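ABC transporter substrate-binding protein-branched chain amino acid transport (Streptococcus pneumoniae, PDB 4GNR) binds isoleucine and probably hands branched-chain amino acids to an ABC transporter as its extracellular substrate-binding protein, LivJ. Local coordinates at residues Gly130-Ser134 / Ser163-Tyr168; Thr183-Leu189 / Lys211-Ala216; Ser246-Ser252 / Ala335-Asn341. All blocks are in the same frame, centred on the assembly; numbering follows the deposited sequence.

Contact 1 of 3, residues Gly130-Ser134 / Ser163-Tyr168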
ATOM      1  N   GLY A 130       6.281   7.403   9.183  1.00  7.24           N
ATOM      2  CA  GLY A 130       7.588   7.907   9.647  1.00  7.38           C
ATOM      3  C   GLY A 130       7.699   7.974  11.160  1.00  7.74           C
ATOM      4  O   GLY A 130       8.759   7.701  11.731  1.00  8.30           O
ATOM      5  N   LYS A 131       6.602   8.344  11.810  1.00  7.85           N
ATOM      6  CA  LYS A 131       6.555   8.422  13.280  1.00  8.35           C
ATOM      7  C   LYS A 131       6.700   7.036  13.894  1.00  7.66           C
ATOM      8  O   LYS A 131       7.435   6.845  14.855  1.00  8.79           O
ATOM      9  CB  LYS A 131       5.239   9.062  13.749  1.00  9.58           C
ATOM     10  CG  LYS A 131       5.088  10.525  13.455  1.00 11.69           C
ATOM     11  CD  LYS A 131       3.676  11.005  13.721  1.00 14.37           C
ATOM     12  CE  LYS A 131       3.474  12.449  13.405  1.00 18.10           C
ATOM     13  NZ  LYS A 131       2.031  12.709  13.536  1.00 21.69           N
ATOM     14  N   ILE A 132       5.970   6.072  13.329  1.00  7.59           N
ATOM     15  CA  ILE A 132       6.057   4.693  13.812  1.00  7.46           C
ATOM     16  C   ILE A 132       7.485   4.162  13.636  1.00  7.22           C
ATOM     17  O   ILE A 132       8.033   3.519  14.533  1.00  8.44           O
ATOM     18  CB  ILE A 132       5.045   3.818  13.098  1.00  7.94           C
ATOM     19  CG1 ILE A 132       3.633   4.122  13.643  1.00  8.40           C
ATOM     20  CG2 ILE A 132       5.402   2.341  13.263  1.00  9.99           C
ATOM     21  CD1 ILE A 132       2.548   3.427  12.811  1.00  9.83           C
ATOM     22  N   ILE A 133       8.077   4.395  12.462  1.00  7.14           N
ATOM     23  CA  ILE A 133       9.436   3.920  12.230  1.00  7.27           C
ATOM     24  C   ILE A 133      10.392   4.543  13.263  1.00  7.72           C
ATOM     25  O   ILE A 133      11.229   3.854  13.846  1.00  8.66           O
ATOM     26  CB  ILE A 133       9.867   4.165  10.773  1.00  7.92           C
ATOM     27  CG1 ILE A 133       9.053   3.262   9.825  1.00  7.74           C
ATOM     28  CG2 ILE A 133      11.362   3.901  10.600  1.00  8.94           C
ATOM     29  CD1 ILE A 133       9.149   3.647   8.346  1.00 10.03           C
ATOM     30  N   SER A 134      10.306   5.846  13.462  1.00  7.88           N
ATOM     31  CA  SER A 134      11.154   6.509  14.475  1.00  8.66           C
ATOM     32  C   SER A 134      10.963   5.891  15.869  1.00  8.82           C
ATOM     33  O   SER A 134      11.930   5.542  16.556  1.00  9.84           O
ATOM     34  CB  SER A 134      10.865   7.999  14.545  1.00  9.69           C
ATOM     35  OG  SER A 134      11.711   8.644  15.487  1.00 11.97           O
ATOM     36  N   SER A 163       8.999  12.834   7.882  1.00  9.64           N
ATOM     37  CA  SER A 163       8.404  12.531   9.174  1.00  9.77           C
ATOM     38  C   SER A 163       9.397  11.846  10.124  1.00  9.23           C
ATOM     39  O   SER A 163       9.453  12.152  11.327  1.00 10.09           O
ATOM     40  CB  SER A 163       7.160  11.693   8.958  1.00 10.33           C
ATOM     41  OG  SER A 163       6.662  11.291  10.213  1.00 11.48           O
ATOM     42  N   PHE A 164      10.166  10.910   9.581  1.00  9.00           N
ATOM     43  CA  PHE A 164      11.175  10.242  10.374  1.00  9.04           C
ATOM     44  C   PHE A 164      12.165  11.257  10.972  1.00  9.57           C
ATOM     45  O   PHE A 164      12.464  11.241  12.173  1.00 10.36           O
ATOM     46  CB  PHE A 164      11.943   9.209   9.546  1.00  8.97           C
ATOM     47  CG  PHE A 164      13.024   8.532  10.334  1.00  8.61           C
ATOM     48  CD1 PHE A 164      12.739   7.438  11.138  1.00  9.25           C
ATOM     49  CD2 PHE A 164      14.320   9.024  10.337  1.00  9.57           C
ATOM     50  CE1 PHE A 164      13.707   6.851  11.912  1.00  9.91           C
ATOM     51  CE2 PHE A 164      15.297   8.422  11.130  1.00 10.49           C
ATOM     52  CZ  PHE A 164      14.980   7.330  11.911  1.00  9.78           C
ATOM     53  N   ARG A 165      12.685  12.145  10.127  1.00 10.19           N
ATOM     54  CA  ARG A 165      13.663  13.151  10.604  1.00 11.18           C
ATOM     55  C   ARG A 165      13.079  14.048  11.693  1.00 12.03           C
ATOM     56  O   ARG A 165      13.753  14.431  12.650  1.00 13.25           O
ATOM     57  CB  ARG A 165      14.216  14.038   9.483  1.00 11.61           C
ATOM     58  CG  ARG A 165      15.040  13.337   8.445  1.00 12.28           C
ATOM     59  CD  ARG A 165      15.720  14.368   7.494  1.00 13.41           C
ATOM     60  NE  ARG A 165      16.321  13.732   6.329  1.00 14.16           N
ATOM     61  CZ  ARG A 165      15.667  13.548   5.187  1.00 14.75           C
ATOM     62  NH1 ARG A 165      14.436  14.024   5.049  1.00 15.04           N
ATOM     63  NH2 ARG A 165      16.235  12.909   4.177  1.00 15.90           N
ATOM     64  N   GLU A 166      11.806  14.389  11.543  0.50 11.63           N
ATOM     65  CA  GLU A 166      11.122  15.245  12.533  0.50 12.75           C
ATOM     66  C   GLU A 166      11.023  14.593  13.907  0.50 11.63           C
ATOM     67  O   GLU A 166      11.223  15.230  14.944  0.50 11.80           O
ATOM     68  CB  GLU A 166       9.695  15.578  12.067  0.50 13.68           C
ATOM     69  CG  GLU A 166       9.621  16.445  10.825  0.50 16.93           C
ATOM     70  CD  GLU A 166       8.205  16.645  10.297  0.50 19.45           C
ATOM     71  OE1 GLU A 166       7.285  15.869  10.652  0.50 22.16           O
ATOM     72  OE2 GLU A 166       8.023  17.576   9.483  0.50 22.40           O
ATOM     73  N   SER A 167      10.712  13.303  13.891  0.50 10.75           N
ATOM     74  CA  SER A 167      10.517  12.525  15.115  0.50 11.01           C
ATOM     75  C   SER A 167      11.748  11.968  15.810  0.50 10.87           C
ATOM     76  O   SER A 167      11.822  11.949  17.046  0.50 11.13           O
ATOM     77  CB  SER A 167       9.625  11.320  14.773  0.50 11.29           C
ATOM     78  OG  SER A 167       8.396  11.732  14.209  0.50 14.25           O
ATOM     79  N   TYR A 168      12.734  11.591  15.012  1.00 11.10           N
ATOM     80  CA  TYR A 168      13.910  10.910  15.544  1.00 11.21           C
ATOM     81  C   TYR A 168      14.858  11.778  16.349  1.00 10.98           C
ATOM     82  O   TYR A 168      15.278  12.811  15.876  1.00 12.82           O
ATOM     83  CB  TYR A 168      14.598  10.168  14.387  1.00 11.15           C
ATOM     84  CG  TYR A 168      15.712   9.247  14.838  1.00 10.70           C
ATOM     85  CD1 TYR A 168      17.027   9.498  14.489  1.00 11.13           C
ATOM     86  CD2 TYR A 168      15.450   8.156  15.656  1.00 11.52           C
ATOM     87  CE1 TYR A 168      18.049   8.663  14.908  1.00 12.21           C
ATOM     88  CE2 TYR A 168      16.468   7.329  16.097  1.00 12.73           C
ATOM     89  CZ  TYR A 168      17.768   7.580  15.715  1.00 12.34           C
ATOM     90  OH  TYR A 168      18.790   6.755  16.156  1.00 14.50           O
TER
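G130 and F164 bring the two helices closest, their CA atoms 4.3 Å apart. G130 has no side chain, and S163 OG comes to 3.6 Å from its CA. The segments of helices 126-139 and 155-167 cross at -48°, with 7.7 Å between their axes. One turn further along, S134 sits against the end of the second helix. Held anti to the backbone N (chi1 -178°), S134 OG lies 3.4 Å from Y168 CB, where the chain leaves the helix, and at the edge of the Y168 ring. S134 OG is also 3.2 Å from Y168 N, but at a poor angle for a hydrogen bond; that N-H is spent on F164 O. The F164 ring runs along the S134 backbone, with CE1 3.6 Å from S134 CA, while I133 CG2 reaches F164 CD1 at 3.8 Å. K131 lays its CG across the hydroxyls of S163 and S167, and the rest of its extended chain leads away. I133 and F164 continue onto V201, and F164 and Y168 onto V146, so the helix pair packs on the lobe's central sheet. Y168 OH is hydrogen-bonded to A143 O in the loop after helix 126-139. S163 OG, hydrogen-bonded to S127 O, ties the same two helices one turn earlier; within the segments, glycine, serines and the F164 and Y168 rings hold by close fit and van der Waals contact.

Contact 2 of 3, residues Thr183-Leu189 / Lys211-Ala216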
ATOM      1  N   THR A 183      19.826   0.054  -9.946  1.00 11.88           N
ATOM      2  CA  THR A 183      20.067  -1.357  -9.632  1.00 12.33           C
ATOM      3  C   THR A 183      21.435  -1.561  -8.924  1.00 12.04           C
ATOM      4  O   THR A 183      21.732  -2.638  -8.445  1.00 12.43           O
ATOM      5  CB  THR A 183      19.955  -2.262 -10.849  1.00 13.23           C
ATOM      6  OG1 THR A 183      21.040  -1.950 -11.709  1.00 15.54           O
ATOM      7  CG2 THR A 183      18.595  -2.101 -11.568  1.00 15.16           C
ATOM      8  N   ASP A 184      22.243  -0.503  -8.840  1.00 11.43           N
ATOM      9  CA  ASP A 184      23.606  -0.501  -8.227  1.00 11.13           C
ATOM     10  C   ASP A 184      23.602   0.458  -7.042  1.00 10.55           C
ATOM     11  O   ASP A 184      23.367   1.654  -7.227  1.00 12.71           O
ATOM     12  CB  ASP A 184      24.642  -0.073  -9.290  1.00 12.45           C
ATOM     13  CG  ASP A 184      26.087   0.041  -8.774  1.00 13.64           C
ATOM     14  OD1 ASP A 184      26.355   0.071  -7.570  1.00 14.99           O
ATOM     15  OD2 ASP A 184      26.999   0.154  -9.629  1.00 18.98           O
ATOM     16  N   PHE A 185      23.862  -0.070  -5.843  1.00  9.53           N
ATOM     17  CA  PHE A 185      23.875   0.718  -4.588  1.00  9.18           C
ATOM     18  C   PHE A 185      25.231   0.611  -3.873  1.00  8.90           C
ATOM     19  O   PHE A 185      25.362   0.941  -2.704  1.00  9.96           O
ATOM     20  CB  PHE A 185      22.725   0.212  -3.683  1.00  9.21           C
ATOM     21  CG  PHE A 185      21.382   0.233  -4.397  1.00  9.50           C
ATOM     22  CD1 PHE A 185      20.599   1.372  -4.424  1.00 10.37           C
ATOM     23  CD2 PHE A 185      20.926  -0.891  -5.088  1.00  9.92           C
ATOM     24  CE1 PHE A 185      19.388   1.373  -5.143  1.00 10.56           C
ATOM     25  CE2 PHE A 185      19.729  -0.877  -5.792  1.00 10.44           C
ATOM     26  CZ  PHE A 185      18.978   0.254  -5.815  1.00 10.87           C
ATOM     27  N   GLN A 186      26.235   0.172  -4.610  1.00  9.52           N
ATOM     28  CA  GLN A 186      27.545  -0.111  -4.030  1.00 10.00           C
ATOM     29  C   GLN A 186      28.256   1.035  -3.354  1.00 10.05           C
ATOM     30  O   GLN A 186      28.762   0.903  -2.238  1.00 10.59           O
ATOM     31  CB  GLN A 186      28.451  -0.744  -5.106  1.00 10.48           C
ATOM     32  CG  GLN A 186      27.959  -2.077  -5.612  1.00 11.41           C
ATOM     33  CD  GLN A 186      28.064  -3.149  -4.555  1.00 11.90           C
ATOM     34  OE1 GLN A 186      29.166  -3.519  -4.161  1.00 13.83           O
ATOM     35  NE2 GLN A 186      26.940  -3.704  -4.147  1.00 12.03           N
ATOM     36  N   ALA A 187      28.306   2.175  -4.014  1.00 10.81           N
ATOM     37  CA  ALA A 187      29.035   3.319  -3.445  1.00 11.76           C
ATOM     38  C   ALA A 187      28.472   3.770  -2.121  1.00 11.39           C
ATOM     39  O   ALA A 187      29.217   4.003  -1.158  1.00 12.23           O
ATOM     40  CB  ALA A 187      29.075   4.484  -4.441  1.00 13.44           C
ATOM     41  N   ALA A 188      27.161   3.939  -2.069  1.00 11.34           N
ATOM     42  CA  ALA A 188      26.529   4.381  -0.832  1.00 11.99           C
ATOM     43  C   ALA A 188      26.704   3.365   0.278  1.00 11.15           C
ATOM     44  O   ALA A 188      26.990   3.715   1.418  1.00 12.56           O
ATOM     45  CB  ALA A 188      25.056   4.688  -1.052  1.00 12.89           C
ATOM     46  N   LEU A 189      26.466   2.096  -0.045  1.00 11.17           N
ATOM     47  CA  LEU A 189      26.579   1.048   0.954  1.00 11.10           C
ATOM     48  C   LEU A 189      28.014   0.951   1.498  1.00 11.06           C
ATOM     49  O   LEU A 189      28.225   0.775   2.693  1.00 13.06           O
ATOM     50  CB  LEU A 189      26.049  -0.273   0.397  1.00 10.51           C
ATOM     51  CG  LEU A 189      24.537  -0.340   0.193  1.00 11.28           C
ATOM     52  CD1 LEU A 189      24.178  -1.602  -0.566  1.00 12.08           C
ATOM     53  CD2 LEU A 189      23.809  -0.298   1.544  1.00 13.12           C
ATOM     54  N   LYS A 211      16.796  -4.892  -3.680  1.00  8.36           N
ATOM     55  CA  LYS A 211      18.194  -4.886  -4.184  1.00  8.63           C
ATOM     56  C   LYS A 211      19.148  -4.285  -3.138  1.00  8.36           C
ATOM     57  O   LYS A 211      20.278  -4.737  -2.988  1.00  9.29           O
ATOM     58  CB  LYS A 211      18.276  -4.146  -5.513  1.00  9.08           C
ATOM     59  CG  LYS A 211      17.553  -4.853  -6.651  1.00  9.19           C
ATOM     60  CD  LYS A 211      17.656  -4.078  -7.955  1.00 10.59           C
ATOM     61  CE  LYS A 211      16.858  -4.689  -9.110  1.00 11.57           C
ATOM     62  NZ  LYS A 211      15.382  -4.591  -8.883  1.00 13.20           N
ATOM     63  N   ILE A 212      18.706  -3.249  -2.431  1.00  8.33           N
ATOM     64  CA  ILE A 212      19.506  -2.632  -1.360  1.00  8.48           C
ATOM     65  C   ILE A 212      19.790  -3.673  -0.263  1.00  9.03           C
ATOM     66  O   ILE A 212      20.925  -3.802   0.197  1.00  9.65           O
ATOM     67  CB  ILE A 212      18.817  -1.384  -0.807  1.00  8.61           C
ATOM     68  CG1 ILE A 212      18.882  -0.251  -1.847  1.00  8.59           C
ATOM     69  CG2 ILE A 212      19.437  -0.975   0.531  1.00  9.60           C
ATOM     70  CD1 ILE A 212      17.947   0.890  -1.563  1.00  9.52           C
ATOM     71  N   VAL A 213      18.758  -4.397   0.161  1.00  8.88           N
ATOM     72  CA  VAL A 213      18.943  -5.440   1.177  1.00  9.72           C
ATOM     73  C   VAL A 213      19.943  -6.495   0.672  1.00  9.49           C
ATOM     74  O   VAL A 213      20.858  -6.905   1.375  1.00 10.77           O
ATOM     75  CB  VAL A 213      17.597  -6.091   1.526  1.00  9.84           C
ATOM     76  CG1 VAL A 213      17.822  -7.344   2.362  1.00 10.90           C
ATOM     77  CG2 VAL A 213      16.731  -5.068   2.272  1.00 10.54           C
ATOM     78  N   ASN A 214      19.746  -6.880  -0.578  0.50  9.57           N
ATOM     79  CA  ASN A 214      20.587  -7.867  -1.224  0.50  9.90           C
ATOM     80  C   ASN A 214      22.069  -7.500  -1.197  0.50  9.78           C
ATOM     81  O   ASN A 214      22.953  -8.306  -0.873  0.50 10.79           O
ATOM     82  CB  ASN A 214      20.169  -7.988  -2.676  0.50  9.72           C
ATOM     83  CG  ASN A 214      20.981  -9.006  -3.390  0.50 10.81           C
ATOM     84  OD1 ASN A 214      21.948  -8.654  -4.041  0.50 12.30           O
ATOM     85  ND2 ASN A 214      20.721 -10.276  -3.126  0.50 11.79           N
ATOM     86  N   GLN A 215      22.327  -6.276  -1.623  1.00  9.12           N
ATOM     87  CA  GLN A 215      23.690  -5.745  -1.681  1.00  9.26           C
ATOM     88  C   GLN A 215      24.284  -5.424  -0.308  1.00  9.41           C
ATOM     89  O   GLN A 215      25.486  -5.629  -0.076  1.00 10.01           O
ATOM     90  CB  GLN A 215      23.747  -4.561  -2.628  1.00  9.18           C
ATOM     91  CG  GLN A 215      23.504  -4.999  -4.074  1.00  9.57           C
ATOM     92  CD  GLN A 215      23.388  -3.869  -5.076  1.00  9.67           C
ATOM     93  OE1 GLN A 215      24.137  -2.898  -5.030  1.00 10.33           O
ATOM     94  NE2 GLN A 215      22.456  -4.026  -6.032  1.00 10.37           N
ATOM     95  N   ALA A 216      23.463  -4.926   0.603  1.00  9.54           N
ATOM     96  CA  ALA A 216      23.934  -4.599   1.954  1.00  9.72           C
ATOM     97  C   ALA A 216      24.388  -5.861   2.664  1.00  9.51           C
ATOM     98  O   ALA A 216      25.509  -5.942   3.184  1.00 10.06           O
ATOM     99  CB  ALA A 216      22.840  -3.875   2.756  1.00 10.12           C
TER
HETATM  100  O   HOH W   1      27.102  -5.937  -2.339  1.00 13.33           O
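Q215 leaves its helix with CG anti to the carbonyl carbon (chi1 -67°) and stays extended beyond it, which carries its amide across to the turn before helix 186-193; Q186 bends back at chi2 (-69°) to meet it. The turn is an Asx turn, D184 OD1 accepting from Q186 N, with F185 at the N-cap position. Three hydrogen bonds let this glutamine of helix 206-218 clasp the start of the neighbouring helix. Q215 OE1 takes two N-H groups from opposite faces of its amide plane: F185 N at 3.0 Å and, almost straight at 172°, Q186 NE2. The other end of the same amide, Q215 NE2, donates to T183 O at 2.9 Å. With three bonds on it, the amide's rotation is fixed. Q186 NE2 is used twice, since it also donates to a water 2.9 Å away that in turn donates to Q215 O. The F185 ring meets Q215 at its edge, and K211 CB comes near F185 CE2. L189 CD1 packs on Q215 CB, its CD2 on A216 CB. The aliphatic part of K211 runs beside T183, and its NZ goes on to Q239 and N207 O. Y149 of strand 145-151 touches F185 and I212. Over the centre of the F185 ring, I212 CG1 makes a CH-pi contact 3.5 Å from the centroid.

Contact 3 of 3, residues Ser246-Ser252 / Ala335-Asn341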
ATOM      1  N   SER A 246      16.880 -11.075   6.155  1.00 11.85           N
ATOM      2  CA  SER A 246      16.932 -11.298   7.600  1.00 12.21           C
ATOM      3  C   SER A 246      17.213  -9.982   8.291  1.00 10.74           C
ATOM      4  O   SER A 246      17.802  -9.075   7.717  1.00 10.99           O
ATOM      5  CB  SER A 246      17.944 -12.368   7.985  1.00 13.23           C
ATOM      6  OG  SER A 246      17.518 -13.614   7.452  1.00 15.19           O
ATOM      7  N   ASN A 247      16.741  -9.879   9.517  1.00 10.47           N
ATOM      8  CA  ASN A 247      16.856  -8.658  10.315  1.00  9.89           C
ATOM      9  C   ASN A 247      16.185  -7.486   9.539  1.00  9.06           C
ATOM     10  O   ASN A 247      16.698  -6.374   9.462  1.00  9.98           O
ATOM     11  CB  ASN A 247      18.305  -8.382  10.662  1.00 10.67           C
ATOM     12  CG  ASN A 247      18.484  -7.875  12.077  1.00 11.80           C
ATOM     13  OD1 ASN A 247      17.551  -7.920  12.886  1.00 14.09           O
ATOM     14  ND2 ASN A 247      19.704  -7.465  12.414  1.00 13.95           N
ATOM     15  N   ILE A 248      15.027  -7.800   8.967  1.00  8.63           N
ATOM     16  CA  ILE A 248      14.199  -6.857   8.213  1.00  8.44           C
ATOM     17  C   ILE A 248      12.932  -6.563   9.030  1.00  8.13           C
ATOM     18  O   ILE A 248      12.324  -7.468   9.597  1.00  9.53           O
ATOM     19  CB  ILE A 248      13.780  -7.408   6.824  1.00  9.07           C
ATOM     20  CG1 ILE A 248      14.967  -7.908   6.004  1.00 10.19           C
ATOM     21  CG2 ILE A 248      12.963  -6.394   6.049  1.00 11.60           C
ATOM     22  CD1 ILE A 248      16.047  -6.902   5.731  1.00 12.10           C
ATOM     23  N   TYR A 249      12.561  -5.292   9.086  1.00  8.21           N
ATOM     24  CA  TYR A 249      11.365  -4.849   9.803  1.00  7.81           C
ATOM     25  C   TYR A 249      10.609  -3.911   8.893  1.00  7.66           C
ATOM     26  O   TYR A 249      11.236  -3.080   8.239  1.00  8.91           O
ATOM     27  CB  TYR A 249      11.746  -4.118  11.091  1.00  8.77           C
ATOM     28  CG  TYR A 249      12.535  -4.993  12.035  1.00  9.18           C
ATOM     29  CD1 TYR A 249      13.914  -5.136  11.878  1.00 10.54           C
ATOM     30  CD2 TYR A 249      11.913  -5.682  13.060  1.00 10.37           C
ATOM     31  CE1 TYR A 249      14.654  -5.967  12.698  1.00 11.52           C
ATOM     32  CE2 TYR A 249      12.637  -6.500  13.914  1.00 12.51           C
ATOM     33  CZ  TYR A 249      14.011  -6.639  13.731  1.00 13.15           C
ATOM     34  OH  TYR A 249      14.754  -7.459  14.567  1.00 16.55           O
ATOM     35  N   PHE A 250       9.288  -4.021   8.829  1.00  6.91           N
ATOM     36  CA  PHE A 250       8.533  -3.085   7.982  1.00  7.14           C
ATOM     37  C   PHE A 250       7.075  -2.982   8.412  1.00  6.48           C
ATOM     38  O   PHE A 250       6.498  -3.884   9.024  1.00  6.86           O
ATOM     39  CB  PHE A 250       8.610  -3.453   6.476  1.00  6.97           C
ATOM     40  CG  PHE A 250       8.148  -4.852   6.157  1.00  7.18           C
ATOM     41  CD1 PHE A 250       9.050  -5.905   6.173  1.00  8.26           C
ATOM     42  CD2 PHE A 250       6.828  -5.125   5.814  1.00  7.80           C
ATOM     43  CE1 PHE A 250       8.650  -7.185   5.876  1.00  9.40           C
ATOM     44  CE2 PHE A 250       6.424  -6.413   5.519  1.00  8.52           C
ATOM     45  CZ  PHE A 250       7.338  -7.445   5.552  1.00  9.11           C
ATOM     46  N   ILE A 251       6.476  -1.857   8.038  1.00  6.64           N
ATOM     47  CA  ILE A 251       5.091  -1.588   8.344  1.00  7.07           C
ATOM     48  C   ILE A 251       4.149  -2.320   7.403  1.00  6.53           C
ATOM     49  O   ILE A 251       4.375  -2.383   6.189  1.00  7.15           O
ATOM     50  CB  ILE A 251       4.802  -0.070   8.237  1.00  7.76           C
ATOM     51  CG1 ILE A 251       5.617   0.656   9.300  1.00 10.47           C
ATOM     52  CG2 ILE A 251       3.311   0.218   8.388  1.00  9.99           C
ATOM     53  CD1 ILE A 251       5.414   2.127   9.351  1.00 11.08           C
ATOM     54  N   SER A 252       3.076  -2.871   7.978  1.00  7.25           N
ATOM     55  CA  SER A 252       2.038  -3.519   7.202  1.00  7.47           C
ATOM     56  C   SER A 252       0.678  -3.154   7.784  1.00  7.24           C
ATOM     57  O   SER A 252       0.534  -2.820   8.943  1.00  9.38           O
ATOM     58  CB  SER A 252       2.197  -5.029   7.190  1.00  7.99           C
ATOM     59  OG  SER A 252       1.229  -5.626   6.363  1.00 11.44           O
ATOM     60  N   ALA A 335      -1.978  -0.656  12.224  1.00  7.37           N
ATOM     61  CA  ALA A 335      -0.677  -0.896  11.618  1.00  7.36           C
ATOM     62  C   ALA A 335       0.090  -1.897  12.477  1.00  7.23           C
ATOM     63  O   ALA A 335      -0.072  -1.974  13.694  1.00  7.87           O
ATOM     64  CB  ALA A 335       0.118   0.395  11.476  1.00  8.96           C
ATOM     65  N   TYR A 336       0.940  -2.645  11.795  1.00  7.01           N
ATOM     66  CA  TYR A 336       1.810  -3.624  12.389  1.00  7.77           C
ATOM     67  C   TYR A 336       3.235  -3.413  11.929  1.00  7.89           C
ATOM     68  O   TYR A 336       3.483  -2.963  10.809  1.00  9.36           O
ATOM     69  CB  TYR A 336       1.442  -5.050  11.905  1.00  9.15           C
ATOM     70  CG  TYR A 336      -0.002  -5.414  12.150  1.00  9.57           C
ATOM     71  CD1 TYR A 336      -0.961  -5.138  11.196  1.00 10.54           C
ATOM     72  CD2 TYR A 336      -0.416  -6.027  13.326  1.00 12.82           C
ATOM     73  CE1 TYR A 336      -2.289  -5.437  11.385  1.00 13.22           C
ATOM     74  CE2 TYR A 336      -1.754  -6.331  13.533  1.00 14.57           C
ATOM     75  CZ  TYR A 336      -2.683  -6.036  12.545  1.00 14.66           C
ATOM     76  OH  TYR A 336      -4.023  -6.334  12.690  1.00 19.36           O
ATOM     77  N   MET A 337       4.186  -3.671  12.821  1.00  7.87           N
ATOM     78  CA  MET A 337       5.600  -3.717  12.441  1.00  7.92           C
ATOM     79  C   MET A 337       5.883  -5.224  12.348  1.00  7.43           C
ATOM     80  O   MET A 337       5.720  -5.969  13.327  1.00  8.99           O
ATOM     81  CB  MET A 337       6.535  -3.066  13.430  1.00  8.48           C
ATOM     82  CG  MET A 337       7.970  -3.040  12.901  1.00  8.85           C
ATOM     83  SD  MET A 337       8.252  -1.972  11.465  1.00  8.97           S
ATOM     84  CE  MET A 337       8.235  -0.340  12.245  1.00 11.78           C
ATOM     85  N   MET A 338       6.273  -5.662  11.159  1.00  7.66           N
ATOM     86  CA  MET A 338       6.574  -7.051  10.861  1.00  7.90           C
ATOM     87  C   MET A 338       8.064  -7.312  11.067  1.00  8.04           C
ATOM     88  O   MET A 338       8.888  -6.495  10.704  1.00  9.03           O
ATOM     89  CB  MET A 338       6.236  -7.356   9.379  1.00  8.49           C
ATOM     90  CG  MET A 338       4.865  -6.880   8.946  1.00 10.31           C
ATOM     91  SD  MET A 338       3.508  -7.750   9.728  1.00 14.71           S
ATOM     92  CE  MET A 338       3.023  -8.863   8.420  1.00 21.50           C
ATOM     93  N   THR A 339       8.383  -8.461  11.661  1.00  8.69           N
ATOM     94  CA  THR A 339       9.755  -8.939  11.855  1.00  9.67           C
ATOM     95  C   THR A 339       9.954 -10.089  10.849  1.00  9.47           C
ATOM     96  O   THR A 339       9.227 -11.087  10.893  1.00 10.83           O
ATOM     97  CB  THR A 339       9.969  -9.507  13.257  1.00 11.01           C
ATOM     98  OG1 THR A 339       9.831  -8.458  14.219  1.00 12.03           O
ATOM     99  CG2 THR A 339      11.382 -10.125  13.396  1.00 14.10           C
ATOM    100  N   MET A 340      10.943  -9.938   9.976  1.00  9.21           N
ATOM    101  CA  MET A 340      11.239 -10.914   8.942  1.00  9.48           C
ATOM    102  C   MET A 340      12.652 -11.480   9.035  1.00 10.07           C
ATOM    103  O   MET A 340      13.625 -10.738   9.171  1.00 10.75           O
ATOM    104  CB  MET A 340      11.034 -10.269   7.548  1.00  9.49           C
ATOM    105  CG  MET A 340      11.552 -11.099   6.366  1.00  9.90           C
ATOM    106  SD  MET A 340      11.261 -10.336   4.746  1.00 10.35           S
ATOM    107  CE  MET A 340       9.502 -10.623   4.540  1.00 11.00           C
ATOM    108  N   ASN A 341      12.732 -12.806   8.942  1.00 10.59           N
ATOM    109  CA  ASN A 341      14.007 -13.540   8.927  1.00 11.41           C
ATOM    110  C   ASN A 341      13.870 -14.649   7.886  1.00 11.84           C
ATOM    111  O   ASN A 341      12.835 -15.295   7.786  1.00 13.04           O
ATOM    112  CB  ASN A 341      14.431 -14.067  10.291  1.00 12.32           C
ATOM    113  CG  ASN A 341      14.907 -12.965  11.182  1.00 13.44           C
ATOM    114  OD1 ASN A 341      15.887 -12.294  10.868  1.00 14.57           O
ATOM    115  ND2 ASN A 341      14.236 -12.771  12.310  1.00 16.24           N
TER
HETATM  116  O   HOH W   2      14.974 -10.401  13.860  1.00 27.77           O
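F250 and M338 form the packed middle of this strand pair. F250 has CG between its backbone N and carbonyl carbon (chi1 56°), which brings the ring across to the neighbouring strand, over M338 and up to M340. M338 CB sits over one face, a CH-pi contact 4.0 Å from the ring centroid, and the methyl of M340 comes to the ring edge, CE to F250 CE1 3.8 Å. I248 and M340, also buried, extend this row CB to CB. S252 closes its other end, CB against M338 CG at 3.7 Å, while its hydroxyl turns to N232 and F254 O. On the other face M337, bent at chi2 and chi3, folds its sulfur back over the F250 backbone, SD 3.4 Å from F250 C, and reaches I251 CG1 with its methyl. Helix 126-139 packs on this part of the face, through Q129 and I133 on I251 and Y136 on M337.

The backbones run antiparallel at 156° within the mixed sheet of the C-terminal-side lobe of this periplasmic-binding-protein fold; strand 248-252 also bonds to strand 225-227, so this is where the sheet turns from parallel to antiparallel. The pairs I248-M340, F250-M338 and S252-Y336 are hydrogen-bonded, the straightest bond being M338 N to F250 O at 2.8 Å and 176°.

Looser are the Y249/T339 part of the M337 face and the S246-N247/N341 end, where polar groups and water take over. Y249 and T339, both partly exposed, lie side by side, Y249 CE2 3.4 Å from T339 OG1. N247 and I248 both face M340 in a G1 beta bulge, and N341 OD1 takes the N247 N-H at 2.9 Å, the donor standing above the carbonyl plane. N341 ND2 also bonds E346, and a water 3.0 Å from Y249 OH accepts from it too.

How the contacts relate
All three contacts belong to one lobe and gather around its seven-stranded sheet. Contact 3 lies within the sheet and is buried along most of its length; contacts 1 and 2 each join two helices that flank it, the first buried, the second partly exposed. They meet contact 3 on opposite faces: I132 of contact 1 packs on I251, M337 and A335, whereas V213 of contact 2 packs on I248. Contacts 1 and 2 themselves stay about 13 Å apart at their nearest atoms. Chemistry differs accordingly: backbone bonds dominate 246-252/335-341, side-chain amide bonds hold 183-189/211-216, and 130-134/163-168 relies on close fit.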